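Local coordinates for nodulation protein S (Bradyrhizobium sp., PDB 3OFK) that probably acts as an S-adenosyl-L-methionine-dependent N-methyltransferase in the synthesis of Nod factors, the lipochitooligosaccharide signals of root nodulation, at residues 122-127 / 135-140; 128-133 / 169-174; 104-109 / 141-146; 148-153 / 174-179. All coordinates share one frame; numbering follows the deposited sequence.

Contact 1. Residues 122-127 / 135-140; sequences EVLYYL and TAIDNM. With SAH (S-adenosyl-L-homocysteine), chain E.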
# COMPACT_ATOMS: atom_id res chain seq x y z
N GLU A 122 -0.05 -3.25 -2.01
CA GLU A 122 -0.92 -3.62 -3.16
C GLU A 122 -1.20 -2.40 -4.08
O GLU A 122 -2.28 -2.23 -4.62
CB GLU A 122 -2.22 -4.24 -2.70
CG GLU A 122 -2.10 -5.34 -1.62
CD GLU A 122 -1.28 -6.55 -2.08
OE1 GLU A 122 -1.17 -6.79 -3.31
OE2 GLU A 122 -0.70 -7.20 -1.18
N VAL A 123 -0.17 -1.61 -4.24
CA VAL A 123 -0.22 -0.39 -5.07
C VAL A 123 0.92 -0.29 -6.10
O VAL A 123 0.66 0.11 -7.24
CB VAL A 123 -0.24 0.87 -4.19
CG1 VAL A 123 0.97 0.90 -3.28
CG2 VAL A 123 -0.25 2.07 -5.06
N LEU A 124 2.15 -0.65 -5.74
CA LEU A 124 3.30 -0.34 -6.62
C LEU A 124 3.28 -1.09 -7.96
O LEU A 124 3.83 -0.59 -8.94
CB LEU A 124 4.65 -0.51 -5.93
CG LEU A 124 5.03 0.38 -4.74
CD1 LEU A 124 6.43 -0.05 -4.17
CD2 LEU A 124 5.06 1.85 -5.11
N TYR A 125 2.56 -2.21 -8.05
CA TYR A 125 2.44 -2.88 -9.35
C TYR A 125 1.55 -2.16 -10.37
O TYR A 125 1.53 -2.53 -11.55
CB TYR A 125 2.00 -4.33 -9.21
CG TYR A 125 0.78 -4.62 -8.36
CD1 TYR A 125 -0.51 -4.43 -8.84
CD2 TYR A 125 0.93 -5.14 -7.07
CE1 TYR A 125 -1.63 -4.74 -8.04
CE2 TYR A 125 -0.17 -5.44 -6.28
CZ TYR A 125 -1.43 -5.24 -6.77
OH TYR A 125 -2.49 -5.57 -5.96
N TYR A 126 0.81 -1.13 -9.96
CA TYR A 126 0.05 -0.36 -10.96
C TYR A 126 0.96 0.55 -11.80
O TYR A 126 0.56 1.09 -12.80
CB TYR A 126 -1.06 0.45 -10.30
CG TYR A 126 -2.16 -0.42 -9.75
CD1 TYR A 126 -3.02 -1.12 -10.60
CD2 TYR A 126 -2.34 -0.57 -8.39
CE1 TYR A 126 -4.03 -1.95 -10.10
CE2 TYR A 126 -3.32 -1.40 -7.89
CZ TYR A 126 -4.16 -2.08 -8.74
OH TYR A 126 -5.12 -2.88 -8.20
N LEU A 127 2.19 0.72 -11.40
CA LEU A 127 3.09 1.58 -12.19
C LEU A 127 3.45 0.85 -13.50
O LEU A 127 3.37 -0.38 -13.58
CB LEU A 127 4.32 1.93 -11.37
CG LEU A 127 4.02 2.83 -10.17
CD1 LEU A 127 5.22 2.77 -9.22
CD2 LEU A 127 3.70 4.26 -10.61
N THR A 135 11.79 5.01 -9.07
CA THR A 135 11.56 6.42 -8.77
C THR A 135 10.64 6.54 -7.54
O THR A 135 10.93 7.27 -6.60
CB THR A 135 10.93 7.18 -9.95
OG1 THR A 135 11.90 7.35 -10.99
CG2 THR A 135 10.45 8.56 -9.51
N ALA A 136 9.52 5.84 -7.57
CA ALA A 136 8.59 5.83 -6.43
C ALA A 136 9.25 5.31 -5.14
O ALA A 136 9.03 5.83 -4.07
CB ALA A 136 7.37 4.98 -6.75
N ILE A 137 10.03 4.25 -5.25
CA ILE A 137 10.74 3.74 -4.10
C ILE A 137 11.72 4.78 -3.58
O ILE A 137 11.77 4.97 -2.38
CB ILE A 137 11.42 2.42 -4.41
CG1 ILE A 137 10.37 1.37 -4.58
CG2 ILE A 137 12.34 1.98 -3.27
CD1 ILE A 137 10.87 0.15 -5.20
N ASP A 138 12.45 5.48 -4.45
CA ASP A 138 13.43 6.47 -3.98
C ASP A 138 12.70 7.55 -3.20
O ASP A 138 13.20 8.09 -2.20
CB ASP A 138 14.24 7.11 -5.13
CG ASP A 138 15.14 6.13 -5.88
OD1 ASP A 138 15.37 5.02 -5.37
OD2 ASP A 138 15.61 6.46 -6.99
N ASN A 139 11.51 7.89 -3.69
CA ASN A 139 10.69 8.94 -3.09
C ASN A 139 10.26 8.53 -1.69
O ASN A 139 10.31 9.33 -0.75
CB ASN A 139 9.47 9.21 -3.99
CG ASN A 139 8.73 10.53 -3.63
OD1 ASN A 139 9.26 11.43 -2.97
ND2 ASN A 139 7.48 10.62 -4.08
N MET A 140 9.80 7.28 -1.57
CA MET A 140 9.41 6.71 -0.28
C MET A 140 10.61 6.68 0.69
O MET A 140 10.48 7.09 1.87
CB MET A 140 8.83 5.31 -0.48
CG MET A 140 7.53 5.29 -1.19
SD MET A 140 6.74 3.68 -1.02
CE MET A 140 7.84 2.56 -1.90
N SAH E . -3.21 -0.14 0.48
CA SAH E . -4.59 -0.60 0.57
CB SAH E . -5.29 -0.37 -0.77
CG SAH E . -4.84 -1.16 -1.99
SD SAH E . -5.90 -0.96 -3.47
C SAH E . -4.74 -2.06 1.00
O SAH E . -3.77 -2.83 1.00
OXT SAH E . -5.83 -2.50 1.35
C5' SAH E . -4.75 0.13 -4.37
C4' SAH E . -4.90 1.63 -4.19
O4' SAH E . -3.75 2.27 -4.77
C3' SAH E . -6.13 2.22 -4.87
O3' SAH E . -6.76 3.17 -3.99
C2' SAH E . -5.54 2.92 -6.11
O2' SAH E . -6.31 4.01 -6.53
C1' SAH E . -4.20 3.35 -5.58
N9 SAH E . -3.13 3.66 -6.55
C8 SAH E . -2.83 3.00 -7.71
N7 SAH E . -1.75 3.59 -8.26
C5 SAH E . -1.35 4.61 -7.48
C6 SAH E . -0.26 5.47 -7.61
N6 SAH E . 0.52 5.39 -8.73
N1 SAH E . -0.07 6.43 -6.64
C2 SAH E . -0.93 6.48 -5.55
N3 SAH E . -1.99 5.59 -5.42
C4 SAH E . -2.18 4.65 -6.37
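Leu124 and Met140 reach toward each other tip to tip, and the meeting of Leu124 CD1 with Met140 CE, 3.7 Å apart, is the closest approach between residues 122-127 and 135-140. The methionine is extended to its sulfur and then bends there (chi3 -65°), which turns the terminal methyl toward the leucine. Leucine branches make the remaining apolar contacts. Leu124 uses both of its methyls: CD1 also rests against Ile137 CG1 at 4.2 Å, while CD2 faces Ala136 CB. The same alanine methyl is met by Leu127 CD1 at 4.0 Å, so two leucines from the loop converge on one small residue of the helix. All five residues are buried, and the contact between the segments is purely apolar.

The second kind of interaction faces the ligand. Val123 CG2 sits over a face of the adenine, 3.5 Å from SAH C4, while Leu127 CD2 lies 3.9 Å from the exocyclic SAH N6. Leu127 thus divides its two methyls between helix and ligand. Tyr126 meets the nucleoside obliquely, with its CD2 3.7 Å from SAH C8, and CE1 of Tyr125 lies over one face of its ring. Further along the ligand, Glu122 O approaches SAH C5' at 3.4 Å. Glu122 OE1 is itself held by Ala155 N.

The example illustrates how a loop following the fourth strand of a Rossmann-like methyltransferase, here residues 122-127, can line the cofactor pocket with one side and pack on the next helix with the other.

Contact 2. Residues 128-133 / 169-174; sequences EDMTQM and AETVIT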
# COMPACT_ATOMS: atom_id res chain seq x y z
N GLU A 128 3.83 1.60 -14.52
CA GLU A 128 4.03 1.05 -15.86
C GLU A 128 5.31 0.24 -16.08
O GLU A 128 5.33 -0.66 -16.92
CB GLU A 128 4.03 2.17 -16.90
CG GLU A 128 2.72 2.90 -16.98
CD GLU A 128 2.79 4.04 -17.97
OE1 GLU A 128 3.17 5.17 -17.56
OE2 GLU A 128 2.48 3.80 -19.16
N ASP A 129 6.38 0.59 -15.39
CA ASP A 129 7.67 -0.10 -15.60
C ASP A 129 8.54 -0.02 -14.37
O ASP A 129 8.16 0.62 -13.38
CB ASP A 129 8.38 0.48 -16.82
CG ASP A 129 8.54 1.99 -16.74
OD1 ASP A 129 9.09 2.48 -15.72
OD2 ASP A 129 8.18 2.67 -17.72
N MET A 130 9.71 -0.66 -14.45
CA MET A 130 10.67 -0.72 -13.34
C MET A 130 11.36 0.60 -13.03
O MET A 130 11.85 0.79 -11.92
CB MET A 130 11.78 -1.77 -13.61
CG MET A 130 11.55 -3.21 -13.11
SD MET A 130 10.22 -3.46 -11.94
CE MET A 130 9.02 -4.05 -13.10
N THR A 131 11.47 1.49 -14.01
CA THR A 131 12.08 2.79 -13.77
C THR A 131 11.16 3.64 -12.89
O THR A 131 11.62 4.26 -11.93
CB THR A 131 12.40 3.53 -15.08
OG1 THR A 131 13.33 2.78 -15.86
CG2 THR A 131 13.00 4.89 -14.80
N GLN A 132 9.86 3.62 -13.19
CA GLN A 132 8.86 4.23 -12.32
C GLN A 132 8.82 3.63 -10.91
O GLN A 132 8.69 4.38 -9.94
CB GLN A 132 7.46 4.17 -12.94
CG GLN A 132 7.35 4.95 -14.20
CD GLN A 132 6.00 4.85 -14.83
OE1 GLN A 132 5.03 4.40 -14.21
NE2 GLN A 132 5.92 5.31 -16.06
N MET A 133 8.94 2.30 -10.78
CA MET A 133 8.95 1.69 -9.44
C MET A 133 10.13 2.20 -8.60
O MET A 133 9.93 2.61 -7.46
CB MET A 133 8.97 0.18 -9.49
CG MET A 133 7.73 -0.42 -10.04
SD MET A 133 7.43 -2.13 -9.51
CE MET A 133 6.23 -2.58 -10.81
N ALA A 169 6.01 -8.61 -5.24
CA ALA A 169 6.68 -8.59 -3.93
C ALA A 169 8.19 -8.78 -4.01
O ALA A 169 8.96 -7.96 -3.49
CB ALA A 169 6.04 -9.63 -2.99
N GLU A 170 8.61 -9.85 -4.68
CA GLU A 170 10.00 -10.29 -4.56
C GLU A 170 10.91 -9.27 -5.22
O GLU A 170 11.95 -8.90 -4.66
CB GLU A 170 10.22 -11.69 -5.17
CG GLU A 170 9.41 -12.81 -4.53
CD GLU A 170 8.06 -13.03 -5.22
OE1 GLU A 170 7.41 -12.02 -5.55
OE2 GLU A 170 7.67 -14.20 -5.43
N THR A 171 10.47 -8.77 -6.37
CA THR A 171 11.21 -7.77 -7.11
C THR A 171 11.35 -6.47 -6.33
O THR A 171 12.47 -5.94 -6.20
CB THR A 171 10.60 -7.59 -8.53
OG1 THR A 171 10.77 -8.82 -9.26
CG2 THR A 171 11.30 -6.51 -9.26
N VAL A 172 10.24 -5.96 -5.78
CA VAL A 172 10.30 -4.75 -4.98
C VAL A 172 11.12 -4.93 -3.69
O VAL A 172 11.92 -4.06 -3.35
CB VAL A 172 8.90 -4.23 -4.66
CG1 VAL A 172 8.98 -3.07 -3.69
CG2 VAL A 172 8.18 -3.80 -5.96
N ILE A 173 10.94 -6.04 -2.99
CA ILE A 173 11.72 -6.31 -1.78
C ILE A 173 13.21 -6.20 -2.09
O ILE A 173 13.98 -5.61 -1.32
CB ILE A 173 11.35 -7.69 -1.16
CG1 ILE A 173 9.99 -7.61 -0.45
CG2 ILE A 173 12.40 -8.14 -0.15
CD1 ILE A 173 9.41 -8.93 -0.05
N THR A 174 13.62 -6.76 -3.24
CA THR A 174 15.00 -6.69 -3.67
C THR A 174 15.50 -5.26 -3.77
O THR A 174 16.61 -4.96 -3.30
CB THR A 174 15.22 -7.46 -5.00
OG1 THR A 174 14.96 -8.84 -4.76
CG2 THR A 174 16.68 -7.32 -5.51
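Between residues 128-133 and 169-174 the CA atoms come nearest at Met133 and Val172, 7.9 Å apart, a spacing bridged by side chains alone. The two side chains cross at about a right angle, and Met133 SD lies 4.0 Å from Val172 CG2. Beyond CG the methionine is extended (chi3 -162°), and it is the sulfur, not the terminal methyl, that meets the valine. One turn earlier, Met130 adds a looser contact: its SD is 4.2 Å from Thr171 CG2. The threonine meets the methionine with its methyl, while its hydroxyl is hydrogen-bonded to Asp157 OD2.

Polar bonds organise the start of helix 130-142. Asp129 is the N-cap, its OD1 accepting from Gln132 N at 2.9 Å in an almost straight bond that meets the oxygen nearly along its C-O axis. Gln132 in turn clasps Glu128 twice. Its OE1 takes the Glu128 N-H at 3.1 Å, from above the carbonyl plane, and its NE2 gives to Glu128 OE1 at 3.1 Å. That second bond lies in the amide plane of the glutamine yet reaches the carboxylate from above its own plane. Together they fix the rotation of the amide.

This is side-by-side packing of two helices on one face of the sheet, as in the three-layer alpha/beta sandwich of Rossmann-like methyltransferases.

Contact 3. Residues 104-109 / 141-146; sequences TDILQF and VKMLAP. With SAH (S-adenosyl-L-homocysteine), chain E.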
# COMPACT_ATOMS: atom_id res chain seq x y z
N THR A 104 -2.91 12.36 -5.46
CA THR A 104 -1.68 12.46 -6.25
C THR A 104 -1.12 11.07 -6.44
O THR A 104 -1.29 10.19 -5.60
CB THR A 104 -0.58 13.32 -5.56
OG1 THR A 104 -1.16 14.50 -5.01
CG2 THR A 104 0.49 13.75 -6.55
N ASP A 105 -0.41 10.93 -7.53
CA ASP A 105 0.34 9.76 -7.83
C ASP A 105 1.58 9.79 -6.92
O ASP A 105 2.16 10.85 -6.64
CB ASP A 105 0.73 9.84 -9.31
CG ASP A 105 1.30 8.55 -9.84
OD1 ASP A 105 2.07 7.88 -9.12
OD2 ASP A 105 0.95 8.22 -10.98
N ILE A 106 2.01 8.62 -6.45
CA ILE A 106 3.22 8.57 -5.61
C ILE A 106 4.44 9.11 -6.39
O ILE A 106 5.36 9.70 -5.80
CB ILE A 106 3.45 7.15 -5.03
CG1 ILE A 106 4.73 7.11 -4.16
CG2 ILE A 106 3.48 6.09 -6.12
CD1 ILE A 106 4.74 8.12 -3.02
N LEU A 107 4.43 8.95 -7.72
CA LEU A 107 5.46 9.50 -8.61
C LEU A 107 5.54 11.00 -8.58
O LEU A 107 6.59 11.56 -8.88
CB LEU A 107 5.20 9.09 -10.07
CG LEU A 107 5.58 7.66 -10.47
CD1 LEU A 107 5.28 7.49 -11.94
CD2 LEU A 107 7.05 7.37 -10.18
N GLN A 108 4.44 11.67 -8.25
CA GLN A 108 4.40 13.12 -8.28
C GLN A 108 4.36 13.75 -6.91
O GLN A 108 4.45 14.97 -6.80
CB GLN A 108 3.21 13.59 -9.10
CG GLN A 108 3.53 13.72 -10.60
CD GLN A 108 2.86 14.93 -11.18
OE1 GLN A 108 1.65 14.92 -11.43
NE2 GLN A 108 3.64 16.01 -11.39
N PHE A 109 4.22 12.94 -5.87
CA PHE A 109 4.08 13.44 -4.51
C PHE A 109 5.43 13.94 -4.03
O PHE A 109 6.41 13.19 -4.01
CB PHE A 109 3.57 12.33 -3.58
CG PHE A 109 3.24 12.80 -2.18
CD1 PHE A 109 2.38 13.86 -1.98
CD2 PHE A 109 3.74 12.15 -1.09
CE1 PHE A 109 2.04 14.27 -0.68
CE2 PHE A 109 3.41 12.55 0.20
CZ PHE A 109 2.57 13.62 0.40
N VAL A 141 11.78 6.24 0.21
CA VAL A 141 12.98 6.19 1.06
C VAL A 141 13.29 7.59 1.57
O VAL A 141 13.48 7.79 2.77
CB VAL A 141 14.21 5.60 0.33
CG1 VAL A 141 15.51 5.75 1.18
CG2 VAL A 141 13.94 4.15 -0.02
N LYS A 142 13.28 8.56 0.64
CA LYS A 142 13.56 9.95 0.98
C LYS A 142 12.62 10.49 2.05
O LYS A 142 13.07 11.23 2.93
CB LYS A 142 13.50 10.83 -0.27
CG LYS A 142 13.58 12.34 0.01
CD LYS A 142 13.43 13.15 -1.30
CE LYS A 142 12.41 14.29 -1.14
NZ LYS A 142 11.03 13.75 -1.01
N MET A 143 11.32 10.15 1.98
CA MET A 143 10.33 10.60 2.99
C MET A 143 10.31 9.80 4.32
O MET A 143 9.46 10.08 5.18
CB MET A 143 8.91 10.57 2.41
CG MET A 143 8.62 11.52 1.25
SD MET A 143 6.87 11.34 0.74
CE MET A 143 6.81 9.76 -0.04
N LEU A 144 11.17 8.79 4.47
CA LEU A 144 11.26 8.07 5.76
C LEU A 144 12.05 8.92 6.75
O LEU A 144 13.09 9.48 6.39
CB LEU A 144 11.94 6.70 5.60
CG LEU A 144 11.10 5.43 5.60
CD1 LEU A 144 11.97 4.17 5.58
CD2 LEU A 144 10.15 5.40 6.80
N ALA A 145 11.55 9.03 7.98
CA ALA A 145 12.29 9.69 9.06
C ALA A 145 13.53 8.85 9.42
O ALA A 145 13.52 7.63 9.24
CB ALA A 145 11.39 9.85 10.28
N PRO A 146 14.61 9.49 9.95
CA PRO A 146 15.84 8.77 10.31
C PRO A 146 15.74 7.46 11.12
O PRO A 146 16.72 6.68 11.11
CB PRO A 146 16.61 9.82 11.11
CG PRO A 146 16.29 11.08 10.41
CD PRO A 146 14.83 10.95 9.98
N SAH E . -3.21 -0.14 0.48
CA SAH E . -4.59 -0.60 0.57
CB SAH E . -5.29 -0.37 -0.77
CG SAH E . -4.84 -1.16 -1.99
SD SAH E . -5.90 -0.96 -3.47
C SAH E . -4.74 -2.06 1.00
O SAH E . -3.77 -2.83 1.00
OXT SAH E . -5.83 -2.50 1.35
C5' SAH E . -4.75 0.13 -4.37
C4' SAH E . -4.90 1.63 -4.19
O4' SAH E . -3.75 2.27 -4.77
C3' SAH E . -6.13 2.22 -4.87
O3' SAH E . -6.76 3.17 -3.99
C2' SAH E . -5.54 2.92 -6.11
O2' SAH E . -6.31 4.01 -6.53
C1' SAH E . -4.20 3.35 -5.58
N9 SAH E . -3.13 3.66 -6.55
C8 SAH E . -2.83 3.00 -7.71
N7 SAH E . -1.75 3.59 -8.26
C5 SAH E . -1.35 4.61 -7.48
C6 SAH E . -0.26 5.47 -7.61
N6 SAH E . 0.52 5.39 -8.73
N1 SAH E . -0.07 6.43 -6.64
C2 SAH E . -0.93 6.48 -5.55
N3 SAH E . -1.99 5.59 -5.42
C4 SAH E . -2.18 4.65 -6.37
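Met143 reaches both Ile106 and Phe109 with the end of its side chain. Its SD lies 3.7 Å from Phe109 CE2 in a Met-aromatic contact, the sulfur approaching the ring obliquely, 4.7 Å from the ring centroid. Its CE meets Ile106 CD1 at 4.0 Å. A bend at the last torsion (chi3 -71°) turns the methyl out of the extended chain, toward the isoleucine.

The loop carrying these partners is braced by Asp105, which also binds the adenine. Asp105 OD1 accepts from Leu107 N at 2.9 Å, which makes an Asx turn, and from SAH N6 at 3.0 Å. The Leu107 bond comes from above the carboxylate plane. Beside it, Ile106 N donates to SAH N1 at 3.0 Å, with an N-H...N angle of 158°. One oxygen and one backbone N-H thus meet the Watson-Crick edge of adenine (N6 and N1), while the apolar end of Ile106 packs on the protein.

From the outer shell, Asn139 ND2 on helix 130-142 binds the carbonyls of Ile106 and Phe109. The loop follows strand 99-103, with Ile106 and Phe109 touching Ile79 of strand 73-80; Met143 also rests on Leu56 of strand 52-58.

Contact 4. Residues 148-153 / 174-179; sequences GHLVFG and TILTEA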
# COMPACT_ATOMS: atom_id res chain seq x y z
N GLY A 148 12.55 5.60 11.02
CA GLY A 148 11.22 5.15 10.69
C GLY A 148 11.20 3.84 9.96
O GLY A 148 12.24 3.38 9.48
N HIS A 149 10.01 3.24 9.88
CA HIS A 149 9.83 1.97 9.18
C HIS A 149 8.94 2.11 7.97
O HIS A 149 8.06 2.99 7.93
CB HIS A 149 9.24 0.89 10.08
CG HIS A 149 10.12 0.52 11.23
ND1 HIS A 149 10.22 1.29 12.37
CD2 HIS A 149 10.98 -0.51 11.39
CE1 HIS A 149 11.07 0.72 13.20
NE2 HIS A 149 11.55 -0.37 12.63
N LEU A 150 9.17 1.23 7.01
CA LEU A 150 8.34 1.14 5.82
C LEU A 150 7.76 -0.26 5.81
O LEU A 150 8.49 -1.23 5.99
CB LEU A 150 9.19 1.42 4.57
CG LEU A 150 8.48 1.40 3.20
CD1 LEU A 150 9.14 2.42 2.23
CD2 LEU A 150 8.47 -0.03 2.62
N VAL A 151 6.45 -0.35 5.71
CA VAL A 151 5.74 -1.63 5.69
C VAL A 151 5.21 -1.81 4.30
O VAL A 151 4.36 -1.05 3.87
CB VAL A 151 4.58 -1.67 6.71
CG1 VAL A 151 3.66 -2.85 6.41
CG2 VAL A 151 5.12 -1.79 8.09
N PHE A 152 5.74 -2.82 3.59
CA PHE A 152 5.41 -3.07 2.21
C PHE A 152 4.69 -4.37 2.10
O PHE A 152 5.00 -5.33 2.81
CB PHE A 152 6.70 -3.14 1.37
CG PHE A 152 6.51 -3.77 0.01
CD1 PHE A 152 5.91 -3.06 -1.05
CD2 PHE A 152 6.93 -5.09 -0.20
CE1 PHE A 152 5.77 -3.65 -2.30
CE2 PHE A 152 6.77 -5.70 -1.45
CZ PHE A 152 6.18 -4.97 -2.51
N GLY A 153 3.71 -4.43 1.22
CA GLY A 153 3.07 -5.71 0.93
C GLY A 153 2.71 -5.79 -0.53
O GLY A 153 2.37 -4.77 -1.11
N THR A 174 13.62 -6.76 -3.24
CA THR A 174 15.00 -6.69 -3.67
C THR A 174 15.50 -5.26 -3.77
O THR A 174 16.61 -4.96 -3.30
CB THR A 174 15.22 -7.46 -5.00
OG1 THR A 174 14.96 -8.84 -4.76
CG2 THR A 174 16.68 -7.32 -5.51
N ILE A 175 14.70 -4.41 -4.40
CA ILE A 175 15.05 -3.01 -4.65
C ILE A 175 15.02 -2.22 -3.34
O ILE A 175 15.92 -1.43 -3.05
CB ILE A 175 14.09 -2.35 -5.66
CG1 ILE A 175 14.23 -3.00 -7.05
CG2 ILE A 175 14.32 -0.84 -5.72
CD1 ILE A 175 13.16 -2.56 -8.07
N LEU A 176 13.97 -2.47 -2.54
CA LEU A 176 13.88 -1.85 -1.22
C LEU A 176 15.10 -2.13 -0.38
O LEU A 176 15.58 -1.24 0.31
CB LEU A 176 12.63 -2.35 -0.49
CG LEU A 176 11.30 -1.78 -0.96
CD1 LEU A 176 10.13 -2.49 -0.28
CD2 LEU A 176 11.26 -0.31 -0.68
N THR A 177 15.63 -3.37 -0.46
CA THR A 177 16.74 -3.82 0.36
C THR A 177 18.09 -3.09 0.08
O THR A 177 19.00 -3.10 0.93
CB THR A 177 16.92 -5.40 0.26
OG1 THR A 177 15.68 -6.06 0.57
CG2 THR A 177 18.06 -5.91 1.21
N GLU A 178 18.20 -2.48 -1.10
CA GLU A 178 19.39 -1.71 -1.51
C GLU A 178 19.50 -0.43 -0.71
O GLU A 178 20.60 0.09 -0.52
CB GLU A 178 19.32 -1.33 -3.01
CG GLU A 178 19.28 -2.50 -4.02
CD GLU A 178 18.76 -2.10 -5.42
OE1 GLU A 178 18.42 -3.01 -6.20
OE2 GLU A 178 18.70 -0.89 -5.73
N ALA A 179 18.36 0.12 -0.30
CA ALA A 179 18.34 1.36 0.47
C ALA A 179 17.99 1.16 1.96
O ALA A 179 18.37 1.97 2.82
CB ALA A 179 17.36 2.35 -0.18
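Phe152 presents its ring obliquely to Leu176, whose CD1 lies 3.9 Å from Phe152 CG and at the same distance from Phe152 CB. The methyl therefore touches the base of the aromatic side chain. Farther round the ring, CE1 is met by Val172 one helical turn earlier and CE2 by Ile173 and the carbonyl oxygen of Ala169, so four residues of one helix surround the phenyl group.

Leu150, two residues before Phe152 on the strand and directed to the same side, supplies the other support. Its side chain crosses that of Leu176 at about a right angle, and Leu150 CD2 stands 4.1 Å from Leu176 CD1. One leucine methyl is consequently shared by two strand residues. With CG opposite its own carbonyl carbon (chi1 -75°), the branched end of Leu176 is carried toward the sheet. Val151, between the two, is turned away and packs on helix 33-46 across the sheet.

All three residues that touch are buried. Leu176 also leans on Phe202 of strand 196-203 and on Ile137 of helix 130-142. The arrangement exemplifies helix-on-sheet packing in the Rossmann-like methyltransferase fold: helix 169-179 lies over strand 148-155, the last of the parallel strands, where it adjoins the antiparallel strand 196-203.

Overall arrangement
Helix 130-142 is the common element of contacts 1, 2 and 3, while helix 169-179 joins contacts 2 and 4, which share Thr174. Contacts 1 and 2 lie closest, their centres about 7 Å apart, and meet where Leu124 CD1 packs 4.0 Å from Val172 CG1. Contacts 1 and 4 join through Ile137 and through the backbone, Glu122 N lying 3.0 Å from Gly153 O of strand 148-155, a probable hydrogen bond. Contacts 1 and 3, with centres about 9 Å apart, both touch SAH; contact 1 is nested within the chain loop that contact 3 closes. Contacts 2 and 4 lie farther off, the side chains of Met133 and Phe152 about 9 and 10 Å from SAH.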